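Local coordinates for protein dTDP-4-dehydrorhamnose 3-epimerase (Streptomyces niveus, PDB 2C0Z) that epimerises a dTDP-linked 4-keto-6-deoxy sugar at C3 and works with NovU on the deoxysugar branch of novobiocin biosynthesis, at residues A[91-96]-A[164-169]; A[156-161]-A[171-176]. All blocks are in the same frame, centred on the assembly; numbering follows the deposited sequence.

Contact 1 packs the loop 164-169 on strand 89-96. Contact 2 packs the turn at 156-159 against the run 171-176. In chain order their segments interleave, and their centres lie about 10 Å apart. Trp-166 joins them: its NE1 lies 2.9 Å from Pro-157 O, a probable hydrogen bond, and its CD1 is 3.8 Å from Leu-158 CD2. Both contacts lie near residues assigned to the active site by similarity. The side chain of Val-93 is about 6 Å from that of His-128, a residue that probably binds substrate. Pro-157 is about 7 Å, side chain to side chain, from His-71, the probable proton acceptor. Arg-176 of contact 2 probably binds substrate.

Contact 1 (A[91-96]-A[164-169])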
ATOM      1  N   PHE A  91     -11.346   0.474  13.729  1.00 11.19           N
ATOM      2  CA  PHE A  91     -12.716   0.173  13.414  1.00 11.33           C
ATOM      3  C   PHE A  91     -13.036   0.994  12.170  1.00 10.72           C
ATOM      4  O   PHE A  91     -13.136   2.226  12.236  1.00 11.99           O
ATOM      5  CB  PHE A  91     -13.597   0.558  14.598  1.00 12.21           C
ATOM      6  CG  PHE A  91     -15.056   0.216  14.422  1.00 14.08           C
ATOM      7  CD1 PHE A  91     -15.463  -1.108  14.403  1.00 17.64           C
ATOM      8  CD2 PHE A  91     -16.018   1.227  14.290  1.00 18.47           C
ATOM      9  CE1 PHE A  91     -16.832  -1.444  14.274  1.00 21.84           C
ATOM     10  CE2 PHE A  91     -17.384   0.909  14.201  1.00 19.59           C
ATOM     11  CZ  PHE A  91     -17.777  -0.429  14.172  1.00 20.87           C
ATOM     12  N   ASP A  92     -13.181   0.320  11.041  1.00 10.26           N
ATOM     13  CA  ASP A  92     -13.382   0.973   9.752  1.00 10.49           C
ATOM     14  C   ASP A  92     -14.856   0.984   9.397  1.00 10.46           C
ATOM     15  O   ASP A  92     -15.541  -0.032   9.505  1.00 11.32           O
ATOM     16  CB  ASP A  92     -12.611   0.202   8.679  1.00 10.94           C
ATOM     17  CG  ASP A  92     -12.587   0.933   7.383  1.00 12.61           C
ATOM     18  OD1 ASP A  92     -11.724   1.842   7.281  1.00 13.61           O
ATOM     19  OD2 ASP A  92     -13.429   0.716   6.476  1.00 15.82           O
ATOM     20  N   VAL A  93     -15.351   2.121   8.952  1.00 10.13           N
ATOM     21  CA  VAL A  93     -16.797   2.288   8.687  1.00 10.69           C
ATOM     22  C   VAL A  93     -17.044   2.786   7.290  1.00  9.76           C
ATOM     23  O   VAL A  93     -16.436   3.775   6.821  1.00 10.07           O
ATOM     24  CB  VAL A  93     -17.422   3.245   9.722  1.00 10.91           C
ATOM     25  CG1 VAL A  93     -18.890   3.554   9.437  1.00 11.87           C
ATOM     26  CG2 VAL A  93     -17.288   2.654  11.094  1.00 12.34           C
ATOM     27  N   VAL A  94     -17.947   2.100   6.610  1.00  9.67           N
ATOM     28  CA  VAL A  94     -18.463   2.560   5.327  1.00 10.10           C
ATOM     29  C   VAL A  94     -19.909   3.008   5.523  1.00  9.69           C
ATOM     30  O   VAL A  94     -20.671   2.435   6.328  1.00  9.87           O
ATOM     31  CB  VAL A  94     -18.360   1.499   4.209  1.00 10.16           C
ATOM     32  CG1 VAL A  94     -16.900   1.216   3.852  1.00 11.65           C
ATOM     33  CG2 VAL A  94     -19.033   0.205   4.611  1.00 10.94           C
ATOM     34  N   VAL A  95     -20.282   4.044   4.788  1.00  9.67           N
ATOM     35  CA  VAL A  95     -21.610   4.661   4.933  1.00 10.35           C
ATOM     36  C   VAL A  95     -22.193   4.840   3.557  1.00 10.16           C
ATOM     37  O   VAL A  95     -21.547   5.413   2.681  1.00  9.97           O
ATOM     38  CB  VAL A  95     -21.514   6.015   5.610  1.00 10.55           C
ATOM     39  CG1 VAL A  95     -22.938   6.639   5.767  1.00 11.47           C
ATOM     40  CG2 VAL A  95     -20.782   5.865   6.947  1.00 12.40           C
ATOM     41  N   ASP A  96     -23.393   4.320   3.334  1.00 10.02           N
ATOM     42  CA  ASP A  96     -24.033   4.522   2.045  1.00  9.78           C
ATOM     43  C   ASP A  96     -24.662   5.886   1.971  1.00 10.42           C
ATOM     44  O   ASP A  96     -25.692   6.106   2.586  1.00 11.12           O
ATOM     45  CB  ASP A  96     -25.077   3.443   1.805  1.00  9.60           C
ATOM     46  CG  ASP A  96     -25.521   3.356   0.371  1.00  9.21           C
ATOM     47  OD1 ASP A  96     -25.311   4.320  -0.415  1.00 10.05           O
ATOM     48  OD2 ASP A  96     -26.092   2.325  -0.049  1.00  9.78           O
ATOM     49  N   ILE A 164     -23.310   5.994  14.638  1.00 12.65           N
ATOM     50  CA  ILE A 164     -22.257   5.010  14.540  1.00 13.25           C
ATOM     51  C   ILE A 164     -21.703   4.683  15.935  1.00 14.29           C
ATOM     52  O   ILE A 164     -21.446   5.577  16.736  1.00 15.27           O
ATOM     53  CB  ILE A 164     -21.166   5.513  13.612  1.00 13.01           C
ATOM     54  CG1 ILE A 164     -21.724   5.653  12.186  1.00 12.58           C
ATOM     55  CG2 ILE A 164     -19.961   4.545  13.658  1.00 13.03           C
ATOM     56  CD1 ILE A 164     -20.918   6.550  11.229  1.00 12.14           C
ATOM     57  N   ASP A 165     -21.502   3.397  16.191  1.00 16.05           N
ATOM     58  CA  ASP A 165     -20.999   2.916  17.479  1.00 17.48           C
ATOM     59  C   ASP A 165     -19.461   2.926  17.505  1.00 18.22           C
ATOM     60  O   ASP A 165     -18.830   1.877  17.506  1.00 19.61           O
ATOM     61  CB  ASP A 165     -21.521   1.477  17.737  1.00 17.98           C
ATOM     62  CG  ASP A 165     -23.067   1.362  17.704  1.00 21.70           C
ATOM     63  OD1 ASP A 165     -23.755   2.078  18.489  1.00 25.22           O
ATOM     64  OD2 ASP A 165     -23.674   0.575  16.925  1.00 24.85           O
ATOM     65  N   TRP A 166     -18.880   4.119  17.507  1.00 18.00           N
ATOM     66  CA  TRP A 166     -17.422   4.280  17.577  1.00 18.35           C
ATOM     67  C   TRP A 166     -16.909   3.696  18.879  1.00 20.51           C
ATOM     68  O   TRP A 166     -17.449   4.031  19.937  1.00 21.57           O
ATOM     69  CB  TRP A 166     -17.057   5.761  17.515  1.00 17.62           C
ATOM     70  CG  TRP A 166     -17.475   6.449  16.259  1.00 15.67           C
ATOM     71  CD1 TRP A 166     -18.399   7.439  16.154  1.00 15.47           C
ATOM     72  CD2 TRP A 166     -16.982   6.221  14.915  1.00 13.04           C
ATOM     73  NE1 TRP A 166     -18.539   7.834  14.843  1.00 13.77           N
ATOM     74  CE2 TRP A 166     -17.672   7.120  14.060  1.00 12.71           C
ATOM     75  CE3 TRP A 166     -16.037   5.360  14.351  1.00 15.17           C
ATOM     76  CZ2 TRP A 166     -17.446   7.174  12.670  1.00 11.63           C
ATOM     77  CZ3 TRP A 166     -15.802   5.432  12.961  1.00 14.89           C
ATOM     78  CH2 TRP A 166     -16.530   6.309  12.142  1.00 14.84           C
ATOM     79  N   PRO A 167     -15.885   2.856  18.816  1.00 22.05           N
ATOM     80  CA  PRO A 167     -15.343   2.205  20.028  1.00 24.49           C
ATOM     81  C   PRO A 167     -14.400   3.128  20.794  1.00 27.04           C
ATOM     82  O   PRO A 167     -13.208   2.828  20.953  1.00 29.11           O
ATOM     83  CB  PRO A 167     -14.606   0.993  19.456  1.00 24.65           C
ATOM     84  CG  PRO A 167     -14.084   1.471  18.146  1.00 23.24           C
ATOM     85  CD  PRO A 167     -15.190   2.383  17.602  1.00 22.35           C
ATOM     86  N   THR A 168     -14.920   4.276  21.199  1.00 28.87           N
ATOM     87  CA  THR A 168     -14.244   5.194  22.102  1.00 31.19           C
ATOM     88  C   THR A 168     -15.308   6.035  22.775  1.00 33.15           C
ATOM     89  O   THR A 168     -16.361   6.326  22.184  1.00 33.44           O
ATOM     90  CB  THR A 168     -13.214   6.079  21.367  1.00 31.37           C
ATOM     91  OG1 THR A 168     -12.659   7.048  22.270  1.00 32.55           O
ATOM     92  CG2 THR A 168     -13.852   6.917  20.267  1.00 30.58           C
ATOM     93  N   GLY A 169     -15.038   6.387  24.027  1.00 34.99           N
ATOM     94  CA  GLY A 169     -15.923   7.246  24.789  1.00 36.34           C
ATOM     95  C   GLY A 169     -15.691   8.701  24.436  1.00 37.38           C
ATOM     96  O   GLY A 169     -16.609   9.506  24.488  1.00 38.88           O
TER
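Phe-91 meets the loop 164-169 along one side of its length, from CB outwards. Its CB lies 3.7 Å from Pro-167 CG. Its CG is next to the same proline, about equally close to CD and CG. Phe-91 CD2 makes the nearest approach, 3.6 Å to Pro-167 CD, and also comes within 4.1 Å of Trp-166 CE3. Further out, Phe-91 CE2 reaches the backbone at Asp-165 O (3.7 Å), and CZ is only loosely in touch with that oxygen. With CG anti to the backbone N (chi1 -177°), the ring extends out along the loop. Trp-166 CE3 comes to the edge of the phenyl ring, and the two side chains stand nearly perpendicular. Strand 89-96 belongs to a five-stranded antiparallel sheet of the RmlC-like cupin fold. Phe-91, Val-93 and Val-95 face the loop from this strand, while Asp-92 points the other way and hydrogen-bonds His-128. The loop runs back almost antiparallel to the strand, but without backbone pairing to it. Inverse gamma turns centred on Asp-165 and Pro-167 kink its path. Val-93 spreads its two methyls over different partners. Val-93 CG2 lies 3.7 Å from Trp-166 CZ3, at the six-membered end of the indole. Val-93 CG1 meets Ile-164 CD1 tip to tip at 4.0 Å. Ile-164 CD1 also approaches Val-95 CG2, more loosely. The CG2 branch of Ile-164 sits over the centre of one face of the Trp-166 indole, 3.5 Å above the plane. Trp-166 itself starts away from the strand, yet the six-membered end of its indole comes back to it, with CG beside the backbone N (chi1 -61°). Its NE1 turns to Pro-157. Around the contact, Trp-107 of strand 107-113 touches Phe-91 and Ile-164, and Ile-70 of strand 67-73 packs on Val-95, Ile-164 and Trp-166.

Contact 2 (A[156-161]-A[171-176]); sequences HPLDPE and PLLSPR. With SO4 (sulfate ion), chain B.
Leu-173 is the bump of this contact, and the turn at 156-159 supplies the hollow. The CD2 methyl of Leu-173 settles into the shallow dip formed by three side chains: 3.8 Å from His-156 CE1, 4.1 Å from Pro-157 CG and 4.2 Å from Leu-158 CD1. Leu-173 CG rests on the same Pro-157 CG, and the two side chains lie alongside, pointing opposite ways. A second, looser bump is Pro-171, whose CG lies 4.3 Å from Leu-158 CD2. The hollow is built on a type I turn from His-156 to Asp-159, closed by Asp-159 N to His-156 O. The imidazole is held by Leu-158 N, which donates to His-156 ND1 in the ring plane (3.0 Å, 155°). This leaves CE1 turned toward Leu-173 CD2. Beyond the packing, Ser-174 OG gives a 2.8 Å hydrogen bond to O4 of a sulfate, probably from the crystallisation liquor, and also caps Asp-177 N. Arg-176, which probably binds substrate, forms a salt bridge with Glu-152. Val-67 of strand 67-73 packs against Pro-157, Pro-171 and Leu-173, Ser-174 and Pro-175 touch Arg-32 of the second subunit, and helix 175-178 starts directly after the Ser-174 cap.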
ATOM      1  N   HIS A 156     -20.912  14.665   9.267  1.00 11.87           N
ATOM      2  CA  HIS A 156     -20.479  14.592  10.645  1.00 11.70           C
ATOM      3  C   HIS A 156     -20.444  13.148  11.128  1.00 12.32           C
ATOM      4  O   HIS A 156     -21.437  12.427  11.010  1.00 11.62           O
ATOM      5  CB  HIS A 156     -21.401  15.400  11.544  1.00 13.13           C
ATOM      6  CG  HIS A 156     -20.754  15.816  12.813  1.00 14.28           C
ATOM      7  ND1 HIS A 156     -20.467  14.930  13.824  1.00 14.58           N
ATOM      8  CD2 HIS A 156     -20.355  17.034  13.249  1.00 16.51           C
ATOM      9  CE1 HIS A 156     -19.885  15.578  14.816  1.00 16.20           C
ATOM     10  NE2 HIS A 156     -19.828  16.860  14.501  1.00 17.55           N
ATOM     11  N   PRO A 157     -19.304  12.696  11.652  1.00 11.91           N
ATOM     12  CA  PRO A 157     -19.221  11.289  12.084  1.00 11.74           C
ATOM     13  C   PRO A 157     -20.063  10.945  13.313  1.00 12.14           C
ATOM     14  O   PRO A 157     -20.294   9.766  13.571  1.00 11.52           O
ATOM     15  CB  PRO A 157     -17.722  11.100  12.355  1.00 10.93           C
ATOM     16  CG  PRO A 157     -17.222  12.416  12.669  1.00 12.28           C
ATOM     17  CD  PRO A 157     -18.033  13.420  11.860  1.00 12.36           C
ATOM     18  N   LEU A 158     -20.555  11.961  14.036  1.00 13.47           N
ATOM     19  CA  LEU A 158     -21.492  11.735  15.129  1.00 14.43           C
ATOM     20  C   LEU A 158     -22.944  12.021  14.714  1.00 14.47           C
ATOM     21  O   LEU A 158     -23.829  12.177  15.568  1.00 16.13           O
ATOM     22  CB  LEU A 158     -21.085  12.573  16.361  1.00 15.13           C
ATOM     23  CG  LEU A 158     -19.634  12.418  16.823  1.00 17.29           C
ATOM     24  CD1 LEU A 158     -19.420  13.243  18.114  1.00 20.07           C
ATOM     25  CD2 LEU A 158     -19.264  11.013  17.055  1.00 18.39           C
ATOM     26  N   ASP A 159     -23.213  12.014  13.407  1.00 13.89           N
ATOM     27  CA  ASP A 159     -24.566  12.199  12.874  1.00 14.06           C
ATOM     28  C   ASP A 159     -25.584  11.272  13.578  1.00 14.22           C
ATOM     29  O   ASP A 159     -25.306  10.084  13.787  1.00 13.83           O
ATOM     30  CB  ASP A 159     -24.597  11.889  11.383  1.00 14.45           C
ATOM     31  CG  ASP A 159     -25.976  11.976  10.832  1.00 15.23           C
ATOM     32  OD1 ASP A 159     -26.386  13.106  10.514  1.00 15.13           O
ATOM     33  OD2 ASP A 159     -26.743  10.983  10.748  1.00 12.86           O
ATOM     34  N   PRO A 160     -26.760  11.797  13.941  1.00 14.81           N
ATOM     35  CA  PRO A 160     -27.754  11.001  14.675  1.00 15.20           C
ATOM     36  C   PRO A 160     -28.566   9.948  13.880  1.00 14.96           C
ATOM     37  O   PRO A 160     -29.097   9.016  14.511  1.00 16.46           O
ATOM     38  CB  PRO A 160     -28.690  12.078  15.245  1.00 16.11           C
ATOM     39  CG  PRO A 160     -28.627  13.160  14.264  1.00 15.42           C
ATOM     40  CD  PRO A 160     -27.189  13.194  13.752  1.00 14.97           C
ATOM     41  N   GLU A 161     -28.725  10.112  12.575  1.00 14.66           N
ATOM     42  CA  GLU A 161     -29.345   9.076  11.743  1.00 14.70           C
ATOM     43  C   GLU A 161     -28.416   7.873  11.648  1.00 13.51           C
ATOM     44  O   GLU A 161     -28.870   6.726  11.702  1.00 13.22           O
ATOM     45  CB  GLU A 161     -29.669   9.584  10.327  1.00 15.12           C
ATOM     46  CG  GLU A 161     -30.819  10.555  10.204  1.00 15.94           C
ATOM     47  CD  GLU A 161     -31.059  10.947   8.768  1.00 16.37           C
ATOM     48  OE1 GLU A 161     -30.366  11.857   8.271  1.00 16.65           O
ATOM     49  OE2 GLU A 161     -31.956  10.357   8.124  1.00 17.95           O
ATOM     50  N   PRO A 171     -14.288  10.483  21.328  1.00 36.54           N
ATOM     51  CA  PRO A 171     -13.815  10.677  19.950  1.00 35.21           C
ATOM     52  C   PRO A 171     -13.011  11.964  19.742  1.00 33.61           C
ATOM     53  O   PRO A 171     -13.441  13.048  20.101  1.00 33.78           O
ATOM     54  CB  PRO A 171     -15.109  10.698  19.122  1.00 35.56           C
ATOM     55  CG  PRO A 171     -16.232  10.827  20.109  1.00 36.22           C
ATOM     56  CD  PRO A 171     -15.742  10.241  21.382  1.00 36.32           C
ATOM     57  N   LEU A 172     -11.827  11.840  19.168  1.00 32.06           N
ATOM     58  CA  LEU A 172     -11.032  13.007  18.834  1.00 30.22           C
ATOM     59  C   LEU A 172     -11.291  13.343  17.362  1.00 28.56           C
ATOM     60  O   LEU A 172     -10.818  12.615  16.466  1.00 27.51           O
ATOM     61  CB  LEU A 172      -9.536  12.744  19.069  1.00 30.16           C
ATOM     62  N   LEU A 173     -12.002  14.455  17.139  1.00 26.09           N
ATOM     63  CA  LEU A 173     -12.357  14.954  15.802  1.00 24.81           C
ATOM     64  C   LEU A 173     -11.511  16.158  15.428  1.00 23.32           C
ATOM     65  O   LEU A 173     -11.253  17.033  16.265  1.00 25.17           O
ATOM     66  CB  LEU A 173     -13.841  15.384  15.770  1.00 24.63           C
ATOM     67  CG  LEU A 173     -14.925  14.352  15.467  1.00 26.26           C
ATOM     68  CD1 LEU A 173     -14.681  13.031  16.105  1.00 26.72           C
ATOM     69  CD2 LEU A 173     -16.288  14.905  15.835  1.00 25.82           C
ATOM     70  N   SER A 174     -11.113  16.232  14.164  1.00 21.64           N
ATOM     71  CA  SER A 174     -10.462  17.397  13.599  1.00 21.12           C
ATOM     72  C   SER A 174     -11.506  18.506  13.462  1.00 21.24           C
ATOM     73  O   SER A 174     -12.701  18.216  13.439  1.00 20.82           O
ATOM     74  CB  SER A 174      -9.920  17.070  12.219  1.00 21.18           C
ATOM     75  OG  SER A 174     -11.002  16.824  11.317  1.00 20.41           O
ATOM     76  N   PRO A 175     -11.081  19.759  13.354  1.00 21.63           N
ATOM     77  CA  PRO A 175     -12.041  20.851  13.154  1.00 21.82           C
ATOM     78  C   PRO A 175     -12.934  20.596  11.938  1.00 21.06           C
ATOM     79  O   PRO A 175     -14.157  20.802  12.010  1.00 21.67           O
ATOM     80  CB  PRO A 175     -11.133  22.086  12.979  1.00 22.33           C
ATOM     81  CG  PRO A 175      -9.887  21.729  13.709  1.00 22.72           C
ATOM     82  CD  PRO A 175      -9.690  20.253  13.474  1.00 22.15           C
ATOM     83  N   ARG A 176     -12.349  20.087  10.858  1.00 20.65           N
ATOM     84  CA  ARG A 176     -13.101  19.770   9.647  1.00 19.70           C
ATOM     85  C   ARG A 176     -14.272  18.833   9.977  1.00 18.66           C
ATOM     86  O   ARG A 176     -15.392  19.078   9.554  1.00 19.25           O
ATOM     87  CB  ARG A 176     -12.195  19.143   8.600  1.00 20.91           C
ATOM     88  CG  ARG A 176     -12.907  18.436   7.486  1.00 23.03           C
ATOM     89  CD  ARG A 176     -12.068  17.517   6.625  1.00 27.42           C
ATOM     90  NE  ARG A 176     -12.926  16.901   5.609  1.00 29.78           N
ATOM     91  CZ  ARG A 176     -12.489  16.163   4.599  1.00 31.99           C
ATOM     92  NH1 ARG A 176     -11.191  15.930   4.460  1.00 33.51           N
ATOM     93  NH2 ARG A 176     -13.358  15.652   3.727  1.00 32.92           N
TER
HETATM   94  S   SO4 B1191      -8.251  16.973   8.485  1.00 49.31           S
HETATM   95  O1  SO4 B1191      -8.018  16.615   7.084  1.00 49.95           O
HETATM   96  O2  SO4 B1191      -7.115  16.512   9.301  1.00 48.91           O
HETATM   97  O3  SO4 B1191      -8.397  18.433   8.549  1.00 49.09           O
HETATM   98  O4  SO4 B1191      -9.509  16.362   8.945  1.00 48.50           O